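Local atomic coordinates of dTDP-4-dehydrorhamnose 3,5-epimerase (PDB entry 3RYK), a protein that probably epimerises dTDP-4-dehydro-6-deoxyglucose at C3 and C5 of the sugar ring, a step of dTDP-L-rhamnose biosynthesis. Residues Gly80-Leu85 with Trp181-Pro186; Leu97-Gln102 with Ile153-Val158; Ile105-Val110 with His143-Leu148; Thr118-Arg123 with Asp174-Ile179. All blocks are in the same frame, centred on the assembly; numbering follows the deposited sequence.

Interaction 1 (Gly80-Leu85 with Trp181-Pro186); sequences GTIRGL and WPVTSP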
loop_
_atom_site.group_PDB
_atom_site.type_symbol
_atom_site.label_atom_id
_atom_site.label_comp_id
_atom_site.label_asym_id
_atom_site.label_seq_id
_atom_site.Cartn_x
_atom_site.Cartn_y
_atom_site.Cartn_z
ATOM N N GLY A 80 19.698 7.981 5.280
ATOM C CA GLY A 80 20.909 7.647 4.532
ATOM C C GLY A 80 21.090 6.164 4.246
ATOM O O GLY A 80 22.225 5.686 4.028
ATOM N N THR A 81 19.993 5.420 4.275
ATOM C CA THR A 81 20.015 4.004 3.982
ATOM C C THR A 81 19.790 3.895 2.476
ATOM O O THR A 81 18.864 4.500 1.929
ATOM C CB THR A 81 18.898 3.237 4.716
ATOM O OG1 THR A 81 19.057 3.395 6.130
ATOM C CG2 THR A 81 18.897 1.745 4.350
ATOM N N ILE A 82 20.655 3.170 1.784
ATOM C CA ILE A 82 20.503 2.983 0.346
ATOM C C ILE A 82 20.035 1.577 0.001
ATOM O O ILE A 82 20.656 0.579 0.393
ATOM C CB ILE A 82 21.755 3.376 -0.474
ATOM C CG1 ILE A 82 21.839 4.900 -0.594
ATOM C CG2 ILE A 82 21.670 2.839 -1.890
ATOM C CD1 ILE A 82 22.978 5.391 -1.455
ATOM N N ARG A 83 18.924 1.531 -0.729
ATOM C CA ARG A 83 18.300 0.295 -1.189
ATOM C C ARG A 83 18.413 0.262 -2.726
ATOM O O ARG A 83 17.718 1.022 -3.422
ATOM C CB ARG A 83 16.832 0.251 -0.773
ATOM C CG ARG A 83 16.556 0.368 0.734
ATOM C CD ARG A 83 17.154 -0.744 1.572
ATOM N NE ARG A 83 16.719 -0.590 2.959
ATOM C CZ ARG A 83 16.981 -1.438 3.950
ATOM N NH1 ARG A 83 17.707 -2.534 3.734
ATOM N NH2 ARG A 83 16.504 -1.187 5.166
ATOM N N GLY A 84 19.288 -0.592 -3.252
ATOM C CA GLY A 84 19.513 -0.725 -4.705
ATOM C C GLY A 84 20.962 -0.518 -5.139
ATOM O O GLY A 84 21.874 -0.613 -4.293
ATOM N N LEU A 85 21.223 -0.253 -6.430
ATOM C CA LEU A 85 20.222 -0.147 -7.529
ATOM C C LEU A 85 19.837 -1.545 -8.013
ATOM O O LEU A 85 20.694 -2.253 -8.527
ATOM C CB LEU A 85 20.819 0.619 -8.724
ATOM C CG LEU A 85 21.249 2.086 -8.633
ATOM C CD1 LEU A 85 22.042 2.485 -9.876
ATOM C CD2 LEU A 85 20.030 2.987 -8.436
ATOM N N TRP A 181 24.236 11.191 -4.752
ATOM C CA TRP A 181 23.514 10.759 -3.568
ATOM C C TRP A 181 23.670 11.758 -2.441
ATOM O O TRP A 181 24.760 12.303 -2.241
ATOM C CB TRP A 181 23.997 9.388 -3.078
ATOM C CG TRP A 181 23.812 8.307 -4.040
ATOM C CD1 TRP A 181 24.768 7.735 -4.826
ATOM C CD2 TRP A 181 22.582 7.671 -4.373
ATOM N NE1 TRP A 181 24.214 6.756 -5.601
ATOM C CE2 TRP A 181 22.870 6.697 -5.351
ATOM C CE3 TRP A 181 21.263 7.813 -3.929
ATOM C CZ2 TRP A 181 21.886 5.877 -5.903
ATOM C CZ3 TRP A 181 20.284 6.993 -4.485
ATOM C CH2 TRP A 181 20.606 6.039 -5.465
ATOM N N PRO A 182 22.585 12.002 -1.680
ATOM C CA PRO A 182 22.612 12.952 -0.563
ATOM C C PRO A 182 23.235 12.375 0.717
ATOM O O PRO A 182 22.848 12.744 1.831
ATOM C CB PRO A 182 21.131 13.234 -0.355
ATOM C CG PRO A 182 20.486 11.962 -0.711
ATOM C CD PRO A 182 21.223 11.485 -1.902
ATOM N N VAL A 183 24.215 11.488 0.568
ATOM C CA VAL A 183 24.863 10.871 1.706
ATOM C C VAL A 183 26.273 10.509 1.272
ATOM O O VAL A 183 26.514 10.267 0.097
ATOM C CB VAL A 183 24.093 9.598 2.167
ATOM C CG1 VAL A 183 23.960 8.609 1.021
ATOM C CG2 VAL A 183 24.748 8.962 3.383
ATOM N N THR A 184 27.203 10.544 2.224
ATOM C CA THR A 184 28.609 10.228 1.978
ATOM C C THR A 184 28.955 8.778 2.300
ATOM O O THR A 184 29.673 8.114 1.532
ATOM C CB THR A 184 29.525 11.190 2.789
ATOM O OG1 THR A 184 29.417 12.512 2.242
ATOM C CG2 THR A 184 31.003 10.769 2.760
ATOM N N SER A 185 28.445 8.301 3.430
ATOM C CA SER A 185 28.694 6.931 3.889
ATOM C C SER A 185 27.351 6.227 4.041
ATOM O O SER A 185 26.908 5.985 5.161
ATOM C CB SER A 185 29.422 6.983 5.234
ATOM O OG SER A 185 30.629 7.731 5.135
ATOM N N PRO A 186 26.716 5.847 2.916
ATOM C CA PRO A 186 25.407 5.202 3.016
ATOM C C PRO A 186 25.330 3.924 3.815
ATOM O O PRO A 186 26.312 3.159 3.865
ATOM C CB PRO A 186 25.048 4.884 1.560
ATOM C CG PRO A 186 26.297 4.978 0.805
ATOM C CD PRO A 186 27.196 5.917 1.526
#

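Interaction 2 (Leu97-Gln102 with Ile153-Val158); sequences LIQVMQ and IVMYKV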
loop_
_atom_site.group_PDB
_atom_site.type_symbol
_atom_site.label_atom_id
_atom_site.label_comp_id
_atom_site.label_asym_id
_atom_site.label_seq_id
_atom_site.Cartn_x
_atom_site.Cartn_y
_atom_site.Cartn_z
ATOM N N LEU A 97 6.096 0.296 -9.284
ATOM C CA LEU A 97 5.299 1.524 -9.035
ATOM C C LEU A 97 5.557 1.779 -7.560
ATOM O O LEU A 97 5.040 1.079 -6.699
ATOM C CB LEU A 97 3.834 1.300 -9.373
ATOM C CG LEU A 97 2.851 2.473 -9.296
ATOM C CD1 LEU A 97 3.238 3.579 -10.258
ATOM C CD2 LEU A 97 1.501 1.904 -9.661
ATOM N N ILE A 98 6.360 2.799 -7.288
ATOM C CA ILE A 98 6.781 3.126 -5.945
ATOM C C ILE A 98 6.226 4.394 -5.329
ATOM O O ILE A 98 6.057 5.398 -6.009
ATOM C CB ILE A 98 8.323 3.314 -5.934
ATOM C CG1 ILE A 98 9.092 2.077 -6.459
ATOM C CG2 ILE A 98 8.824 3.664 -4.528
ATOM C CD1 ILE A 98 9.435 2.076 -7.926
ATOM N N GLN A 99 5.969 4.319 -4.028
ATOM C CA GLN A 99 5.483 5.445 -3.244
ATOM C C GLN A 99 6.058 5.350 -1.832
ATOM O O GLN A 99 6.505 4.276 -1.377
ATOM C CB GLN A 99 3.963 5.519 -3.157
ATOM C CG GLN A 99 3.297 4.374 -2.448
ATOM C CD GLN A 99 1.808 4.580 -2.267
ATOM O OE1 GLN A 99 1.321 5.710 -2.266
ATOM N NE2 GLN A 99 1.085 3.492 -2.067
ATOM N N VAL A 100 6.035 6.487 -1.150
ATOM C CA VAL A 100 6.534 6.607 0.215
ATOM C C VAL A 100 5.344 6.830 1.141
ATOM O O VAL A 100 4.550 7.782 0.955
ATOM C CB VAL A 100 7.557 7.744 0.328
ATOM C CG1 VAL A 100 7.968 7.942 1.772
ATOM C CG2 VAL A 100 8.774 7.455 -0.577
ATOM N N MET A 101 5.227 5.979 2.159
ATOM C CA MET A 101 4.119 6.059 3.118
ATOM C C MET A 101 4.466 6.840 4.381
ATOM O O MET A 101 3.580 7.424 5.039
ATOM C CB MET A 101 3.644 4.643 3.466
ATOM C CG MET A 101 3.306 3.795 2.211
ATOM S SD MET A 101 2.119 4.545 1.060
ATOM C CE MET A 101 0.680 4.686 2.131
ATOM N N GLN A 102 5.746 6.820 4.731
ATOM C CA GLN A 102 6.255 7.513 5.883
ATOM C C GLN A 102 7.666 7.954 5.528
ATOM O O GLN A 102 8.452 7.161 4.995
ATOM C CB GLN A 102 6.233 6.620 7.124
ATOM C CG GLN A 102 6.710 7.332 8.368
ATOM C CD GLN A 102 6.562 6.520 9.653
ATOM O OE1 GLN A 102 5.724 5.623 9.762
ATOM N NE2 GLN A 102 7.352 6.879 10.653
ATOM N N ILE A 153 9.403 4.519 5.221
ATOM C CA ILE A 153 8.683 3.349 4.730
ATOM C C ILE A 153 8.293 3.559 3.264
ATOM O O ILE A 153 7.549 4.504 2.927
ATOM C CB ILE A 153 7.403 3.092 5.551
ATOM C CG1 ILE A 153 7.716 2.954 7.041
ATOM C CG2 ILE A 153 6.675 1.844 5.045
ATOM C CD1 ILE A 153 6.475 2.793 7.922
ATOM N N VAL A 154 8.790 2.674 2.409
ATOM C CA VAL A 154 8.533 2.719 0.989
ATOM C C VAL A 154 7.720 1.494 0.605
ATOM O O VAL A 154 7.965 0.378 1.079
ATOM C CB VAL A 154 9.843 2.706 0.189
ATOM C CG1 VAL A 154 9.563 2.775 -1.302
ATOM C CG2 VAL A 154 10.741 3.845 0.615
ATOM N N MET A 155 6.736 1.707 -0.251
ATOM C CA MET A 155 5.889 0.636 -0.718
ATOM C C MET A 155 5.967 0.629 -2.225
ATOM O O MET A 155 5.994 1.688 -2.851
ATOM C CB MET A 155 4.436 0.867 -0.302
ATOM C CG MET A 155 3.482 -0.198 -0.814
ATOM S SD MET A 155 1.746 0.147 -0.491
ATOM C CE MET A 155 1.697 0.142 1.294
ATOM N N TYR A 156 6.033 -0.554 -2.820
ATOM C CA TYR A 156 6.068 -0.617 -4.268
ATOM C C TYR A 156 5.505 -1.913 -4.794
ATOM O O TYR A 156 5.726 -2.972 -4.215
ATOM C CB TYR A 156 7.438 -0.303 -4.851
ATOM C CG TYR A 156 8.543 -1.278 -4.561
ATOM C CD1 TYR A 156 8.910 -2.231 -5.509
ATOM C CD2 TYR A 156 9.242 -1.221 -3.365
ATOM C CE1 TYR A 156 9.942 -3.124 -5.254
ATOM C CE2 TYR A 156 10.261 -2.092 -3.106
ATOM C CZ TYR A 156 10.607 -3.036 -4.058
ATOM O OH TYR A 156 11.627 -3.908 -3.783
ATOM N N LYS A 157 4.754 -1.788 -5.884
ATOM C CA LYS A 157 4.120 -2.908 -6.532
ATOM C C LYS A 157 5.013 -3.392 -7.662
ATOM O O LYS A 157 5.806 -2.629 -8.200
ATOM C CB LYS A 157 2.790 -2.482 -7.137
ATOM C CG LYS A 157 1.782 -1.899 -6.188
ATOM C CD LYS A 157 0.571 -1.396 -6.971
ATOM C CE LYS A 157 -0.531 -0.939 -6.038
ATOM N NZ LYS A 157 -0.875 -1.903 -4.956
ATOM N N VAL A 158 4.886 -4.668 -8.006
ATOM C CA VAL A 158 5.658 -5.260 -9.099
ATOM C C VAL A 158 4.699 -6.139 -9.904
ATOM O O VAL A 158 3.830 -6.783 -9.327
ATOM C CB VAL A 158 6.890 -6.078 -8.606
ATOM C CG1 VAL A 158 7.810 -5.196 -7.759
ATOM C CG2 VAL A 158 6.463 -7.318 -7.841
#

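Interaction 3 (Ile105-Val110 with His143-Leu148); sequences IYDVIV and HGFCTL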
loop_
_atom_site.group_PDB
_atom_site.type_symbol
_atom_site.label_atom_id
_atom_site.label_comp_id
_atom_site.label_asym_id
_atom_site.label_seq_id
_atom_site.Cartn_x
_atom_site.Cartn_y
_atom_site.Cartn_z
ATOM N N ILE A 105 12.304 9.922 0.425
ATOM C CA ILE A 105 13.443 9.326 -0.241
ATOM C C ILE A 105 13.819 10.069 -1.515
ATOM O O ILE A 105 13.012 10.817 -2.080
ATOM C CB ILE A 105 13.111 7.854 -0.682
ATOM C CG1 ILE A 105 12.108 7.826 -1.867
ATOM C CG2 ILE A 105 12.628 7.036 0.480
ATOM C CD1 ILE A 105 11.593 6.431 -2.245
ATOM N N TYR A 106 15.066 9.891 -1.915
ATOM C CA TYR A 106 15.617 10.427 -3.161
ATOM C C TYR A 106 15.723 9.151 -3.958
ATOM O O TYR A 106 16.567 8.306 -3.652
ATOM C CB TYR A 106 16.949 11.129 -2.965
ATOM C CG TYR A 106 17.723 11.450 -4.241
ATOM C CD1 TYR A 106 17.341 12.478 -5.093
ATOM C CD2 TYR A 106 18.897 10.761 -4.547
ATOM C CE1 TYR A 106 18.082 12.773 -6.242
ATOM C CE2 TYR A 106 19.658 11.057 -5.690
ATOM C CZ TYR A 106 19.249 12.057 -6.535
ATOM O OH TYR A 106 20.018 12.336 -7.664
ATOM N N ASP A 107 14.857 8.996 -4.952
ATOM C CA ASP A 107 14.799 7.818 -5.778
ATOM C C ASP A 107 15.430 8.021 -7.145
ATOM O O ASP A 107 15.160 9.012 -7.834
ATOM C CB ASP A 107 13.333 7.425 -5.865
ATOM C CG ASP A 107 13.116 6.090 -6.510
ATOM O OD1 ASP A 107 13.516 5.862 -7.677
ATOM O OD2 ASP A 107 12.489 5.262 -5.823
ATOM N N VAL A 108 16.255 7.059 -7.550
ATOM C CA VAL A 108 16.938 7.141 -8.816
ATOM C C VAL A 108 16.573 5.966 -9.712
ATOM O O VAL A 108 16.364 4.848 -9.223
ATOM C CB VAL A 108 18.474 7.058 -8.619
ATOM C CG1 VAL A 108 19.211 6.903 -9.983
ATOM C CG2 VAL A 108 18.994 8.256 -7.829
ATOM N N ILE A 109 16.467 6.242 -11.007
ATOM C CA ILE A 109 16.176 5.207 -11.987
ATOM C C ILE A 109 17.188 5.419 -13.094
ATOM O O ILE A 109 17.544 6.557 -13.396
ATOM C CB ILE A 109 14.699 5.160 -12.532
ATOM C CG1 ILE A 109 14.361 6.344 -13.436
ATOM C CG2 ILE A 109 13.708 5.033 -11.379
ATOM C CD1 ILE A 109 12.942 6.290 -13.955
ATOM N N VAL A 110 17.675 4.312 -13.659
ATOM C CA VAL A 110 18.658 4.337 -14.734
ATOM C C VAL A 110 18.126 3.510 -15.920
ATOM O O VAL A 110 17.681 2.377 -15.738
ATOM C CB VAL A 110 19.988 3.700 -14.256
ATOM C CG1 VAL A 110 21.082 3.947 -15.309
ATOM C CG2 VAL A 110 20.428 4.264 -12.896
ATOM N N HIS A 143 16.668 0.482 -10.392
ATOM C CA HIS A 143 15.954 1.288 -9.405
ATOM C C HIS A 143 16.507 1.158 -8.005
ATOM O O HIS A 143 16.758 0.035 -7.514
ATOM C CB HIS A 143 14.478 0.900 -9.325
ATOM C CG HIS A 143 13.787 1.459 -8.117
ATOM N ND1 HIS A 143 13.535 0.712 -6.985
ATOM C CD2 HIS A 143 13.354 2.711 -7.842
ATOM C CE1 HIS A 143 12.956 1.471 -6.074
ATOM N NE2 HIS A 143 12.841 2.690 -6.565
ATOM N N GLY A 144 16.659 2.306 -7.348
ATOM C CA GLY A 144 17.155 2.365 -5.984
ATOM C C GLY A 144 16.781 3.674 -5.339
ATOM O O GLY A 144 16.275 4.578 -6.022
ATOM N N PHE A 145 17.013 3.779 -4.036
ATOM C CA PHE A 145 16.699 5.010 -3.320
ATOM C C PHE A 145 17.524 5.230 -2.052
ATOM O O PHE A 145 18.130 4.289 -1.501
ATOM C CB PHE A 145 15.207 5.065 -2.981
ATOM C CG PHE A 145 14.739 3.966 -2.053
ATOM C CD1 PHE A 145 14.858 4.112 -0.670
ATOM C CD2 PHE A 145 14.140 2.831 -2.547
ATOM C CE1 PHE A 145 14.410 3.122 0.197
ATOM C CE2 PHE A 145 13.675 1.834 -1.682
ATOM C CZ PHE A 145 13.816 1.983 -0.311
ATOM N N CYS A 146 17.540 6.482 -1.603
ATOM C CA CYS A 146 18.247 6.901 -0.387
ATOM C C CYS A 146 17.218 7.541 0.525
ATOM O O CYS A 146 16.543 8.500 0.129
ATOM C CB CYS A 146 19.369 7.898 -0.699
ATOM S SG CYS A 146 20.381 8.398 0.721
ATOM N N THR A 147 17.093 7.028 1.743
ATOM C CA THR A 147 16.131 7.575 2.701
ATOM C C THR A 147 16.696 8.897 3.204
ATOM O O THR A 147 17.877 9.004 3.506
ATOM C CB THR A 147 15.820 6.580 3.818
ATOM O OG1 THR A 147 17.014 6.283 4.558
ATOM C CG2 THR A 147 15.261 5.271 3.214
ATOM N N LEU A 148 15.852 9.917 3.320
ATOM C CA LEU A 148 16.323 11.227 3.746
ATOM C C LEU A 148 16.128 11.563 5.225
ATOM O O LEU A 148 16.715 12.526 5.727
ATOM C CB LEU A 148 15.590 12.285 2.897
ATOM C CG LEU A 148 15.687 12.139 1.370
ATOM C CD1 LEU A 148 14.942 13.373 0.734
ATOM C CD2 LEU A 148 17.112 12.032 0.828
#

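Interaction 4 (Thr118-Arg123 with Asp174-Ile179); sequences TFKQWR and DKELAI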
loop_
_atom_site.group_PDB
_atom_site.type_symbol
_atom_site.label_atom_id
_atom_site.label_comp_id
_atom_site.label_asym_id
_atom_site.label_seq_id
_atom_site.Cartn_x
_atom_site.Cartn_y
_atom_site.Cartn_z
ATOM N N THR A 118 17.889 7.171 -24.737
ATOM C CA THR A 118 18.261 7.632 -23.395
ATOM C C THR A 118 19.047 6.579 -22.581
ATOM O O THR A 118 19.030 6.584 -21.352
ATOM C CB THR A 118 17.022 8.117 -22.598
ATOM O OG1 THR A 118 16.107 7.036 -22.376
ATOM C CG2 THR A 118 16.309 9.255 -23.330
ATOM N N PHE A 119 19.754 5.691 -23.271
ATOM C CA PHE A 119 20.544 4.653 -22.622
ATOM C C PHE A 119 21.609 5.223 -21.684
ATOM O O PHE A 119 22.296 6.199 -22.006
ATOM C CB PHE A 119 21.162 3.732 -23.673
ATOM C CG PHE A 119 22.133 2.730 -23.125
ATOM C CD1 PHE A 119 21.741 1.818 -22.164
ATOM C CD2 PHE A 119 23.397 2.626 -23.659
ATOM C CE1 PHE A 119 22.615 0.882 -21.672
ATOM C CE2 PHE A 119 24.283 1.667 -23.185
ATOM C CZ PHE A 119 23.895 0.799 -22.193
ATOM N N LYS A 120 21.698 4.598 -20.514
ATOM C CA LYS A 120 22.605 4.936 -19.410
ATOM C C LYS A 120 22.174 6.172 -18.603
ATOM O O LYS A 120 22.665 6.376 -17.485
ATOM C CB LYS A 120 24.091 5.031 -19.795
ATOM C CG LYS A 120 24.722 3.756 -20.352
ATOM C CD LYS A 120 26.237 3.941 -20.358
ATOM C CE LYS A 120 27.060 2.774 -20.912
ATOM N NZ LYS A 120 26.956 2.557 -22.367
ATOM N N GLN A 121 21.246 6.972 -19.136
ATOM C CA GLN A 121 20.773 8.158 -18.428
ATOM C C GLN A 121 19.959 7.808 -17.172
ATOM O O GLN A 121 19.354 6.741 -17.070
ATOM C CB GLN A 121 19.962 9.072 -19.344
ATOM C CG GLN A 121 20.722 9.568 -20.581
ATOM C CD GLN A 121 19.924 10.560 -21.422
ATOM O OE1 GLN A 121 19.004 11.222 -20.932
ATOM N NE2 GLN A 121 20.301 10.693 -22.691
ATOM N N TRP A 122 19.950 8.736 -16.221
ATOM C CA TRP A 122 19.246 8.567 -14.956
ATOM C C TRP A 122 18.509 9.817 -14.514
ATOM O O TRP A 122 18.678 10.898 -15.081
ATOM C CB TRP A 122 20.235 8.183 -13.850
ATOM C CG TRP A 122 21.317 9.185 -13.646
ATOM C CD1 TRP A 122 22.531 9.209 -14.266
ATOM C CD2 TRP A 122 21.299 10.316 -12.766
ATOM N NE1 TRP A 122 23.261 10.283 -13.838
ATOM C CE2 TRP A 122 22.527 10.982 -12.920
ATOM C CE3 TRP A 122 20.357 10.840 -11.870
ATOM C CZ2 TRP A 122 22.844 12.140 -12.203
ATOM C CZ3 TRP A 122 20.673 11.983 -11.174
ATOM C CH2 TRP A 122 21.902 12.622 -11.345
ATOM N N ARG A 123 17.675 9.656 -13.494
ATOM C CA ARG A 123 16.946 10.794 -12.947
ATOM C C ARG A 123 16.616 10.559 -11.479
ATOM O O ARG A 123 16.204 9.461 -11.092
ATOM C CB ARG A 123 15.712 11.150 -13.772
ATOM C CG ARG A 123 14.936 12.386 -13.263
ATOM C CD ARG A 123 13.961 12.876 -14.332
ATOM N NE ARG A 123 13.225 14.085 -13.947
ATOM C CZ ARG A 123 13.702 15.325 -14.044
ATOM N NH1 ARG A 123 14.947 15.538 -14.456
ATOM N NH2 ARG A 123 12.947 16.365 -13.677
ATOM N N ASP A 174 28.636 3.599 -8.757
ATOM C CA ASP A 174 29.266 3.395 -10.053
ATOM C C ASP A 174 29.710 4.766 -10.582
ATOM O O ASP A 174 28.896 5.695 -10.681
ATOM C CB ASP A 174 28.262 2.833 -11.039
ATOM C CG ASP A 174 28.875 2.593 -12.397
ATOM O OD1 ASP A 174 29.557 1.563 -12.591
ATOM O OD2 ASP A 174 28.620 3.398 -13.297
ATOM N N LYS A 175 30.994 4.922 -10.900
ATOM C CA LYS A 175 31.500 6.215 -11.408
ATOM C C LYS A 175 31.026 6.622 -12.796
ATOM O O LYS A 175 31.177 7.790 -13.168
ATOM C CB LYS A 175 33.038 6.253 -11.417
ATOM C CG LYS A 175 33.692 6.184 -10.068
ATOM C CD LYS A 175 35.213 6.324 -10.154
ATOM C CE LYS A 175 35.870 5.255 -11.023
ATOM N NZ LYS A 175 37.345 5.385 -11.051
ATOM N N GLU A 176 30.489 5.687 -13.580
ATOM C CA GLU A 176 30.017 6.017 -14.922
ATOM C C GLU A 176 28.749 6.857 -14.826
ATOM O O GLU A 176 28.548 7.774 -15.619
ATOM C CB GLU A 176 29.680 4.780 -15.755
ATOM C CG GLU A 176 30.770 3.725 -15.932
ATOM C CD GLU A 176 30.321 2.599 -16.865
ATOM O OE1 GLU A 176 29.266 2.750 -17.539
ATOM O OE2 GLU A 176 31.027 1.563 -16.936
ATOM N N LEU A 177 27.908 6.536 -13.844
ATOM C CA LEU A 177 26.633 7.244 -13.622
ATOM C C LEU A 177 26.809 8.503 -12.787
ATOM O O LEU A 177 26.082 9.488 -12.977
ATOM C CB LEU A 177 25.607 6.292 -12.987
ATOM C CG LEU A 177 25.170 5.063 -13.801
ATOM C CD1 LEU A 177 24.084 4.227 -13.110
ATOM C CD2 LEU A 177 24.738 5.467 -15.212
ATOM N N ALA A 178 27.768 8.458 -11.859
ATOM C CA ALA A 178 28.100 9.564 -10.956
ATOM C C ALA A 178 26.861 10.186 -10.330
ATOM O O ALA A 178 26.671 11.391 -10.394
ATOM C CB ALA A 178 28.914 10.607 -11.697
ATOM N N ILE A 179 26.021 9.352 -9.734
ATOM C CA ILE A 179 24.792 9.839 -9.106
ATOM C C ILE A 179 25.134 10.656 -7.848
ATOM O O ILE A 179 25.942 10.225 -7.010
ATOM C CB ILE A 179 23.818 8.677 -8.782
ATOM C CG1 ILE A 179 23.483 7.913 -10.066
ATOM C CG2 ILE A 179 22.541 9.214 -8.101
ATOM C CD1 ILE A 179 22.812 6.587 -9.872
#

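Interaction 1 (Gly80-Leu85 with Trp181-Pro186)
Ile-82 drives its CD1 methyl into a three-sided nest made by Trp-181, Val-183 and Pro-186. In a CH-pi contact CD1 sits over one face of the indole, 4.0 Å from the centroid of the Trp-181 five-membered ring and 23° off the ring normal. The extended end of Ile-82 (chi2 -176°) carries the methyl that far from the strand. Aliphatic packing completes the nest. Ile-82 and Pro-186 lie side by side, Ile-82 CD1 to Pro-186 CB 3.7 Å, while Val-183 CG1 closes in at 4.2 Å from the same Ile-82 CD1. Leu-85 CD2 comes to the edge of the indole instead, 4.3 Å from Trp-181 CZ2. The polar part is slight: Gly-80 O receives a CA-H...O contact from Pro-186 CA at 3.4 Å. NE1 of Trp-181 is hydrogen-bonded to Trp-172 O, which fixes the rotation of the indole; the two tryptophan rings also meet. Backbone bonds from Gly-80 and Ile-82 to Ile-187 continue the pairing just past Pro-186. The next residue along the strand, Arg-83, stands on its other face and touches the bound pyrophosphate. The arrangement is that of a C-terminal loop folded over the outer face of one sheet in a jelly-roll-like fold.

Interaction 2 (Leu97-Gln102 with Ile153-Val158)
Ile-98 and Tyr-156 face each other as a non-hydrogen-bonded pair in an antiparallel strand pairing of the jelly-roll-like fold, which ends in a classic beta bulge: Met-101 and Gln-102 both lie opposite Ile-153. The tight side is the face carrying Ile-98, Val-100, Val-154 and Tyr-156, turned toward the other sheet. There Ile-98 CG2 presses on Val-154 CG1 at 3.4 Å, closer than usual van der Waals contact. The backbone pairing puts Tyr-156 CB 3.3 Å from Ile-98 CG1, and chi1 of 66° directs the tyrosine ring away, leaving CB and CG as the touching atoms. The face of Leu-97, Gln-99, Met-155 and Lys-157 is looser between the strands. Gln-99 and Met-155 run alongside, NE2 to SD 3.8 Å, and Met-101 CG rests 4.0 Å from Met-155 CB. This side is closed by the second subunit, whose Met-155 packs on Gln-99 and Met-101. Lys-157 NZ there forms salt bridges with Asp-71 of its own chain and Asp-71 of the second subunit, probably offsetting the nearby Lys-157 NZ of that subunit. Gln-99 and Met-155 exchange nearly straight backbone bonds, 171° at the hydrogen for Met-155 N to Gln-99 O. At the bulge, Ile-153 CD1 lies against Gln-102 CB and OE1, 3.5 Å from the latter. Ile-153 O takes a bond from Met-101 N at 2.9 Å and a weak one from Gln-102 N at 3.4 Å.

Interaction 3 (Ile105-Val110 with His143-Leu148)
His-143 and Asp-107 extend from neighbouring strands and cross at about a right angle, ring and carboxylate planes 33° apart. NE2 of His-143 donates to Asp-107 OD2 at 2.7 Å; the oxygen lies near the imidazole plane and is approached on its syn side, 20° out of the carboxylate plane. Both residues lie on the same face of the sheet, Asp-107 paired with Phe-145 and His-143 with Ile-109. With CG opposite the backbone N in each, the two groups lean toward one another on the diagonal. Ile-109 brings CG2 to the ring edge, 4.2 Å from His-143 CD2. The strands are antiparallel neighbours within the inner part of a five-stranded sheet of the jelly-roll-like fold, joined by paired backbone bonds between Tyr-106 and Cys-146 and between Val-108 and Gly-144. On the same face as the histidine, Phe-145 lies obliquely against Ile-105, CD1 of the Phe-145 ring 3.9 Å from Ile-105 CG2. His-143 CE1 and Thr-147 CG2 both border that phenyl ring at its edge. This face is buried against the other sheet, where Val-154 packs on Ile-105 and Phe-145. On the other face of the sheet, Tyr-106 CB is met by Leu-148 CD2 at 3.9 Å, and Val-108 packs on Trp-181. Thr-147 OG1 accepts a hydrogen bond from the backbone N of Thr-81, just before the neighbouring strand 82-88.

Interaction 4 (Thr118-Arg123 with Asp174-Ile179)
Trp-122 turns one face of its indole to Ile-179, whose CG1 stands almost centrally over the five-membered ring, 4.2 Å from its centroid and 8° off the normal. This CH-pi contact joins the first residue of an edge strand in the five-stranded sheet to the C-terminal loop that crosses the sheet face of the jelly-roll-like fold. The Leu-177 carbonyl is the other close neighbour of the ring, with O 3.1 Å from Trp-122 NE1 and placed obliquely to the indole. Leu-177 also sends its CD2 methyl to Lys-120 O, and its CB lies 4.4 Å from Trp-122 CD1. Toward solvent the contact thins to a lysine and a glutamate that cross with only a carbon-to-oxygen approach, Lys-120 CE to Glu-176 OE1 at 4.0 Å. The charged atoms, Lys-120 NZ and Glu-176 OE1, remain 5.4 Å apart, so any attraction is probably weak.

Bonds within each segment shape the two backbones. A type II beta turn from Thr-118 to Gln-121 delivers the chain to Trp-122, and Thr-118 OG1 is hydrogen-bonded to Asp-111 and Ser-116. Lys-120 CG is seated 3.4 Å above the plane of the Phe-119 ring, over its centre. Trp-122 CG lies between its backbone N and carbonyl carbon (chi1 59°), which swings the indole toward the loop; Tyr-106, Val-110 and Pro-180 pack round it. On the loop side, Asp-174 OD1 is hydrogen-bonded to the backbone N of Leu-198. Asp-174 OD2 accepts from Leu-177 N, three residues on, at 3.3 Å and on its anti side, closing an Asx motif.

Overall arrangement
Interactions 1, 3 and 4 share the five-stranded sheet, while interaction 2 belongs to the facing one. Interaction 3 is central: its centre is about 8 Å from that of interaction 1, 11 Å from interaction 2 and 13 Å from interaction 4. Val-100 CG2 meets Ile-105 CD1 at 3.4 Å between the sheets, and Ile-98 CD1 approaches His-143 NE2 at 3.7 Å. On the opposite sheet face, interactions 1 and 4 lay one continuous loop over the strands, with Val-108 CG1 3.6 Å from Ile-179 CD1. Bound pyrophosphate touches Arg-83 of the 80-85 segment and lies about 6 Å from the side chain of Tyr-156 and about 9 Å from that of Phe-145.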